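Local coordinates for putative SAM-dependent O-methyltranferase (Podospora anserina, PDB 4YMH), which probably transfers a methyl group from S-adenosylmethionine to oxygen atoms of its substrates, as in the cation-dependent O-methyltransferase family, at residues W188-D191 against H192-P195; I231-D235 against G236-A240. All blocks are in the same frame, centred on the assembly; numbering follows the deposited sequence.

Contact 1 (188-195) and contact 2 (231-240) are two local turns on opposite sides of the chain's centre, their own centres 39 Å apart and their nearest atoms about 23 Å apart. They follow in series: contact 1 leads into helix 194-212, after which strands 217-222 and 228-233 bring the chain to contact 2. Each has an aspartate paired with an arginine three residues away, Asp191 with Arg194 and Asp235 with Arg232. Neither belongs to the binding site: even the side chain of Val193 in contact 1 is about 14 Å away from the bound S-adenosyl-L-homocysteine. Both reach the second subunit, contact 1 through Trp188 and contact 2 through Arg232 and Asp235.

Contact 1: residues W188-D191 against H192-P195; sequences WLND and HVRP
Asp191 and Arg194 form a salt bridge in which NE of Arg194 meets OD1 of Asp191 at 3.1 Å, nearly along the carboxylate C-O bond. The two side chains run side by side in the same direction, with carboxylate and guanidinium planes 62° apart. A bend in the arginine chain (chi3 -71°) swings NH2 back to the carbonyl O of Leu189, 3.0 Å away in a weak hydrogen bond, and sets one guanidinium face over Leu189 CB. NH2 also bonds Ala186 O outside the two segments.

Backbone bonds shape the turn. Val193 N donates to Asn190 O at 3.2 Å, closing a beta turn with Asp191 and His192 at its corner, and Arg194 N adds a weak bond to Asp191 O. The side chain of Asn190 adds to these: OD1 takes a weak but straight bond from His192 N (3.2 Å), an Asx turn, while one water links ND2 to His192 ND1.

Apolar contact is slight: Val193 CG2 lies 4.2 Å from Leu189 CG, the side chains crossing at about a right angle. At the start of this surface turn Trp188 packs on Pro7 of the second subunit; the turn itself ends the long loop after strand 167-171 and leads straight into helix 194-212.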
ATOM      1  N   TRP A 188      21.229  -4.765 -11.549  1.00 25.59           N
ATOM      2  CA  TRP A 188      21.752  -3.423 -11.273  1.00 28.30           C
ATOM      3  C   TRP A 188      22.482  -3.353  -9.939  1.00 25.83           C
ATOM      4  O   TRP A 188      23.249  -2.419  -9.696  1.00 25.00           O
ATOM      5  CB  TRP A 188      20.603  -2.392 -11.265  1.00 23.79           C
ATOM      6  CG  TRP A 188      19.534  -2.778 -10.288  1.00 23.04           C
ATOM      7  CD1 TRP A 188      18.465  -3.605 -10.523  1.00 19.44           C
ATOM      8  CD2 TRP A 188      19.447  -2.396  -8.907  1.00 23.16           C
ATOM      9  NE1 TRP A 188      17.721  -3.752  -9.374  1.00 22.76           N
ATOM     10  CE2 TRP A 188      18.301  -3.019  -8.371  1.00 21.83           C
ATOM     11  CE3 TRP A 188      20.227  -1.585  -8.073  1.00 27.11           C
ATOM     12  CZ2 TRP A 188      17.915  -2.854  -7.044  1.00 23.98           C
ATOM     13  CZ3 TRP A 188      19.839  -1.421  -6.758  1.00 25.74           C
ATOM     14  CH2 TRP A 188      18.698  -2.056  -6.254  1.00 26.70           C
ATOM     15  N   LEU A 189      22.218  -4.323  -9.066  1.00 20.80           N
ATOM     16  CA  LEU A 189      22.688  -4.251  -7.686  1.00 24.31           C
ATOM     17  C   LEU A 189      24.209  -4.251  -7.580  1.00 26.86           C
ATOM     18  O   LEU A 189      24.890  -4.974  -8.296  1.00 25.25           O
ATOM     19  CB  LEU A 189      22.107  -5.410  -6.873  1.00 25.12           C
ATOM     20  CG  LEU A 189      22.315  -5.330  -5.359  1.00 25.15           C
ATOM     21  CD1 LEU A 189      21.624  -4.100  -4.780  1.00 22.30           C
ATOM     22  CD2 LEU A 189      21.789  -6.584  -4.698  1.00 27.69           C
ATOM     23  N   ASN A 190      24.733  -3.412  -6.692  1.00 27.08           N
ATOM     24  CA  ASN A 190      26.167  -3.370  -6.394  1.00 30.51           C
ATOM     25  C   ASN A 190      26.689  -4.751  -5.989  1.00 28.08           C
ATOM     26  O   ASN A 190      26.176  -5.362  -5.060  1.00 28.36           O
ATOM     27  CB  ASN A 190      26.419  -2.338  -5.287  1.00 28.50           C
ATOM     28  CG  ASN A 190      27.867  -2.263  -4.852  1.00 39.96           C
ATOM     29  OD1 ASN A 190      28.772  -2.729  -5.540  1.00 39.88           O
ATOM     30  ND2 ASN A 190      28.091  -1.650  -3.693  1.00 44.20           N
ATOM     31  N   ASP A 191      27.705  -5.246  -6.685  1.00 27.77           N
ATOM     32  CA  ASP A 191      28.202  -6.597  -6.423  1.00 31.49           C
ATOM     33  C   ASP A 191      28.712  -6.783  -4.991  1.00 31.63           C
ATOM     34  O   ASP A 191      28.676  -7.885  -4.456  1.00 32.23           O
ATOM     35  CB  ASP A 191      29.316  -6.958  -7.410  1.00 35.81           C
ATOM     36  CG  ASP A 191      28.784  -7.315  -8.790  1.00 37.84           C
ATOM     37  OD1 ASP A 191      27.632  -7.805  -8.885  1.00 36.84           O
ATOM     38  OD2 ASP A 191      29.522  -7.098  -9.775  1.00 38.85           O
ATOM     39  N   HIS A 192      29.178  -5.705  -4.374  1.00 30.56           N
ATOM     40  CA  HIS A 192      29.757  -5.773  -3.033  1.00 32.96           C
ATOM     41  C   HIS A 192      28.743  -6.131  -1.945  1.00 29.16           C
ATOM     42  O   HIS A 192      29.115  -6.661  -0.897  1.00 27.92           O
ATOM     43  CB  HIS A 192      30.427  -4.445  -2.685  1.00 32.37           C
ATOM     44  CG  HIS A 192      31.661  -4.171  -3.483  1.00 35.69           C
ATOM     45  ND1 HIS A 192      32.390  -3.010  -3.351  1.00 44.29           N
ATOM     46  CD2 HIS A 192      32.301  -4.916  -4.412  1.00 38.88           C
ATOM     47  CE1 HIS A 192      33.432  -3.053  -4.166  1.00 40.34           C
ATOM     48  NE2 HIS A 192      33.400  -4.199  -4.820  1.00 39.90           N
ATOM     49  N   VAL A 193      27.467  -5.828  -2.177  1.00 26.08           N
ATOM     50  CA  VAL A 193      26.435  -6.163  -1.203  1.00 25.06           C
ATOM     51  C   VAL A 193      25.544  -7.300  -1.683  1.00 20.36           C
ATOM     52  O   VAL A 193      24.585  -7.663  -1.020  1.00 24.54           O
ATOM     53  CB  VAL A 193      25.551  -4.951  -0.880  1.00 27.70           C
ATOM     54  CG1 VAL A 193      26.414  -3.807  -0.337  1.00 30.16           C
ATOM     55  CG2 VAL A 193      24.791  -4.522  -2.120  1.00 27.79           C
ATOM     56  N   ARG A 194      25.878  -7.868  -2.834  1.00 27.94           N
ATOM     57  CA  ARG A 194      25.080  -8.952  -3.417  1.00 26.02           C
ATOM     58  C   ARG A 194      25.038 -10.232  -2.538  1.00 22.60           C
ATOM     59  O   ARG A 194      23.959 -10.762  -2.293  1.00 24.82           O
ATOM     60  CB  ARG A 194      25.606  -9.256  -4.829  1.00 29.86           C
ATOM     61  CG  ARG A 194      24.777 -10.208  -5.660  1.00 29.36           C
ATOM     62  CD  ARG A 194      25.292 -10.269  -7.121  1.00 25.75           C
ATOM     63  NE  ARG A 194      25.026  -9.039  -7.883  1.00 26.20           N
ATOM     64  CZ  ARG A 194      23.853  -8.751  -8.448  1.00 26.54           C
ATOM     65  NH1 ARG A 194      22.829  -9.580  -8.304  1.00 24.11           N
ATOM     66  NH2 ARG A 194      23.688  -7.625  -9.133  1.00 25.15           N
ATOM     67  N   PRO A 195      26.195 -10.734  -2.047  1.00 21.23           N
ATOM     68  CA  PRO A 195      26.066 -11.921  -1.183  1.00 22.15           C
ATOM     69  C   PRO A 195      25.163 -11.723   0.036  1.00 25.44           C
ATOM     70  O   PRO A 195      24.345 -12.610   0.373  1.00 24.19           O
ATOM     71  CB  PRO A 195      27.507 -12.186  -0.747  1.00 23.36           C
ATOM     72  CG  PRO A 195      28.311 -11.678  -1.877  1.00 30.16           C
ATOM     73  CD  PRO A 195      27.610 -10.456  -2.363  1.00 22.88           C
TER
HETATM   74  O   HOH W   1      30.680  -0.573  -2.582  1.00 42.55           O

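Contact 2: residues I231-D235 against G236-A240; sequences IRWKD and GAQRA
Gly236 and Asp235 form the corner of a beta turn whose closing bond runs from Ala237 N to the carbonyl O of Lys234 (2.9 Å), the donor standing above the carbonyl plane. At Ala237 the methyl CB lies 4.0 Å from Lys234 CB and 4.3 Å from Trp233 CE3.

Gln238 N adds a weak bond to the same Lys234 O. With CG beside its backbone N (chi1 -62°) and the chain extended beyond, Gln238 reaches back along the turn: CG comes to 3.7 Å from Trp233 CB, and one water joins OE1 to Asp235 O. Its NE2 lies near NH2 of Arg232, amide and guanidinium planes 76° apart; that NH2 instead bonds Asp235 OD1 (2.7 Å) in a nearly in-plane salt bridge, while Arg232 NH1 pairs with Asp218. Without the amide and CG of Gln238, as with an alanine here, the water would probably lose its second protein partner and a gap would open beside Trp233 CB.

Arg239 folds back, NH1 gripping both Gly236 O (2.8 Å) and Gln238 O (2.9 Å). The turn finishes strand 228-233, the antiparallel strand between 167-171 and 217-222 in the seven-stranded 3-2-1-4-5-7-6 sheet characteristic of the class I, Rossmann-like methyltransferase fold.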
ATOM      1  N   ILE A 231       0.133  -8.288   7.003  1.00 18.06           N
ATOM      2  CA  ILE A 231      -0.414  -9.477   7.649  1.00 16.29           C
ATOM      3  C   ILE A 231      -1.562  -9.066   8.560  1.00 19.48           C
ATOM      4  O   ILE A 231      -1.421  -8.127   9.344  1.00 17.93           O
ATOM      5  CB  ILE A 231       0.654 -10.227   8.471  1.00 18.41           C
ATOM      6  CG1 ILE A 231       1.867 -10.586   7.599  1.00 16.19           C
ATOM      7  CG2 ILE A 231       0.051 -11.472   9.108  1.00 19.01           C
ATOM      8  CD1 ILE A 231       3.044 -11.186   8.395  1.00 15.26           C
ATOM      9  N   ARG A 232      -2.696  -9.757   8.458  1.00 17.32           N
ATOM     10  CA  ARG A 232      -3.792  -9.507   9.402  1.00 17.57           C
ATOM     11  C   ARG A 232      -4.338 -10.834   9.891  1.00 19.12           C
ATOM     12  O   ARG A 232      -4.112 -11.861   9.266  1.00 18.08           O
ATOM     13  CB  ARG A 232      -4.916  -8.677   8.754  1.00 19.65           C
ATOM     14  CG  ARG A 232      -5.645  -9.391   7.624  1.00 19.20           C
ATOM     15  CD  ARG A 232      -6.786  -8.559   7.001  1.00 22.26           C
ATOM     16  NE  ARG A 232      -7.921  -8.396   7.915  1.00 23.03           N
ATOM     17  CZ  ARG A 232      -8.989  -9.196   7.953  1.00 24.55           C
ATOM     18  NH1 ARG A 232      -9.095 -10.232   7.120  1.00 27.84           N
ATOM     19  NH2 ARG A 232      -9.956  -8.964   8.830  1.00 28.48           N
ATOM     20  N   TRP A 233      -5.055 -10.832  11.004  1.00 17.25           N
ATOM     21  CA  TRP A 233      -5.816 -12.021  11.365  1.00 20.00           C
ATOM     22  C   TRP A 233      -6.891 -12.253  10.311  1.00 23.04           C
ATOM     23  O   TRP A 233      -7.541 -11.292   9.872  1.00 21.37           O
ATOM     24  CB  TRP A 233      -6.493 -11.869  12.731  1.00 23.78           C
ATOM     25  CG  TRP A 233      -5.591 -11.679  13.914  1.00 21.91           C
ATOM     26  CD1 TRP A 233      -5.396 -10.522  14.615  1.00 23.34           C
ATOM     27  CD2 TRP A 233      -4.804 -12.682  14.570  1.00 18.66           C
ATOM     28  NE1 TRP A 233      -4.529 -10.741  15.656  1.00 23.87           N
ATOM     29  CE2 TRP A 233      -4.146 -12.055  15.650  1.00 27.29           C
ATOM     30  CE3 TRP A 233      -4.584 -14.047  14.343  1.00 21.12           C
ATOM     31  CZ2 TRP A 233      -3.288 -12.746  16.507  1.00 29.13           C
ATOM     32  CZ3 TRP A 233      -3.722 -14.735  15.200  1.00 22.27           C
ATOM     33  CH2 TRP A 233      -3.091 -14.083  16.264  1.00 28.86           C
ATOM     34  N   LYS A 234      -7.100 -13.513   9.918  1.00 18.20           N
ATOM     35  CA  LYS A 234      -8.316 -13.874   9.181  1.00 27.60           C
ATOM     36  C   LYS A 234      -9.534 -13.464   9.990  1.00 26.45           C
ATOM     37  O   LYS A 234      -9.486 -13.499  11.220  1.00 21.22           O
ATOM     38  CB  LYS A 234      -8.394 -15.375   8.907  1.00 25.72           C
ATOM     39  CG  LYS A 234      -7.429 -15.901   7.880  1.00 23.55           C
ATOM     40  CD  LYS A 234      -7.905 -17.288   7.411  1.00 26.50           C
ATOM     41  CE  LYS A 234      -6.801 -18.041   6.664  1.00 28.60           C
ATOM     42  NZ  LYS A 234      -6.263 -17.258   5.522  1.00 28.25           N
ATOM     43  N   ASP A 235     -10.627 -13.098   9.314  1.00 25.56           N
ATOM     44  CA  ASP A 235     -11.843 -12.697  10.025  1.00 30.64           C
ATOM     45  C   ASP A 235     -12.190 -13.691  11.134  1.00 29.98           C
ATOM     46  O   ASP A 235     -12.446 -13.307  12.281  1.00 35.03           O
ATOM     47  CB  ASP A 235     -13.034 -12.572   9.061  1.00 38.05           C
ATOM     48  CG  ASP A 235     -12.964 -11.326   8.183  1.00 43.17           C
ATOM     49  OD1 ASP A 235     -12.195 -10.397   8.515  1.00 42.54           O
ATOM     50  OD2 ASP A 235     -13.694 -11.277   7.165  1.00 44.86           O
ATOM     51  N   GLY A 236     -12.176 -14.974  10.797  1.00 27.85           N
ATOM     52  CA  GLY A 236     -12.552 -16.006  11.754  1.00 31.34           C
ATOM     53  C   GLY A 236     -11.525 -16.308  12.838  1.00 28.98           C
ATOM     54  O   GLY A 236     -11.860 -16.931  13.847  1.00 32.46           O
ATOM     55  N   ALA A 237     -10.282 -15.868  12.634  1.00 26.39           N
ATOM     56  CA  ALA A 237      -9.185 -16.172  13.554  1.00 23.76           C
ATOM     57  C   ALA A 237      -9.030 -15.116  14.647  1.00 27.33           C
ATOM     58  O   ALA A 237      -8.256 -15.296  15.597  1.00 24.77           O
ATOM     59  CB  ALA A 237      -7.870 -16.315  12.780  1.00 21.52           C
ATOM     60  N   GLN A 238      -9.744 -14.001  14.496  1.00 25.33           N
ATOM     61  CA  GLN A 238      -9.735 -12.955  15.514  1.00 27.08           C
ATOM     62  C   GLN A 238     -10.311 -13.504  16.812  1.00 30.02           C
ATOM     63  O   GLN A 238     -11.275 -14.276  16.802  1.00 29.04           O
ATOM     64  CB  GLN A 238     -10.526 -11.729  15.046  1.00 31.90           C
ATOM     65  CG  GLN A 238      -9.938 -11.072  13.805  1.00 34.87           C
ATOM     66  CD  GLN A 238     -10.806  -9.948  13.261  1.00 41.78           C
ATOM     67  OE1 GLN A 238     -11.907  -9.696  13.755  1.00 46.47           O
ATOM     68  NE2 GLN A 238     -10.318  -9.277  12.231  1.00 44.13           N
ATOM     69  N   ARG A 239      -9.709 -13.109  17.930  1.00 28.26           N
ATOM     70  CA  ARG A 239     -10.104 -13.632  19.229  1.00 29.68           C
ATOM     71  C   ARG A 239     -10.413 -12.483  20.185  1.00 32.97           C
ATOM     72  O   ARG A 239     -10.033 -11.339  19.929  1.00 37.57           O
ATOM     73  CB  ARG A 239      -9.003 -14.549  19.786  1.00 29.40           C
ATOM     74  CG  ARG A 239      -8.870 -15.893  19.027  1.00 28.07           C
ATOM     75  CD  ARG A 239     -10.186 -16.651  19.097  1.00 33.41           C
ATOM     76  NE  ARG A 239     -10.181 -17.956  18.447  1.00 34.95           N
ATOM     77  CZ  ARG A 239     -10.631 -18.172  17.217  1.00 36.51           C
ATOM     78  NH1 ARG A 239     -11.100 -17.155  16.502  1.00 29.03           N
ATOM     79  NH2 ARG A 239     -10.604 -19.398  16.699  1.00 28.68           N
ATOM     80  N   ALA A 240     -11.124 -12.784  21.268  1.00 29.06           N
ATOM     81  CA  ALA A 240     -11.508 -11.764  22.240  1.00 44.04           C
ATOM     82  C   ALA A 240     -10.480 -11.654  23.369  1.00 48.07           C
ATOM     83  O   ALA A 240      -9.270 -11.755  23.139  1.00 49.40           O
ATOM     84  CB  ALA A 240     -12.892 -12.067  22.807  1.00 42.93           C
TER
HETATM   85  O   HOH W   2     -14.321 -10.849  12.293  1.00 53.43           O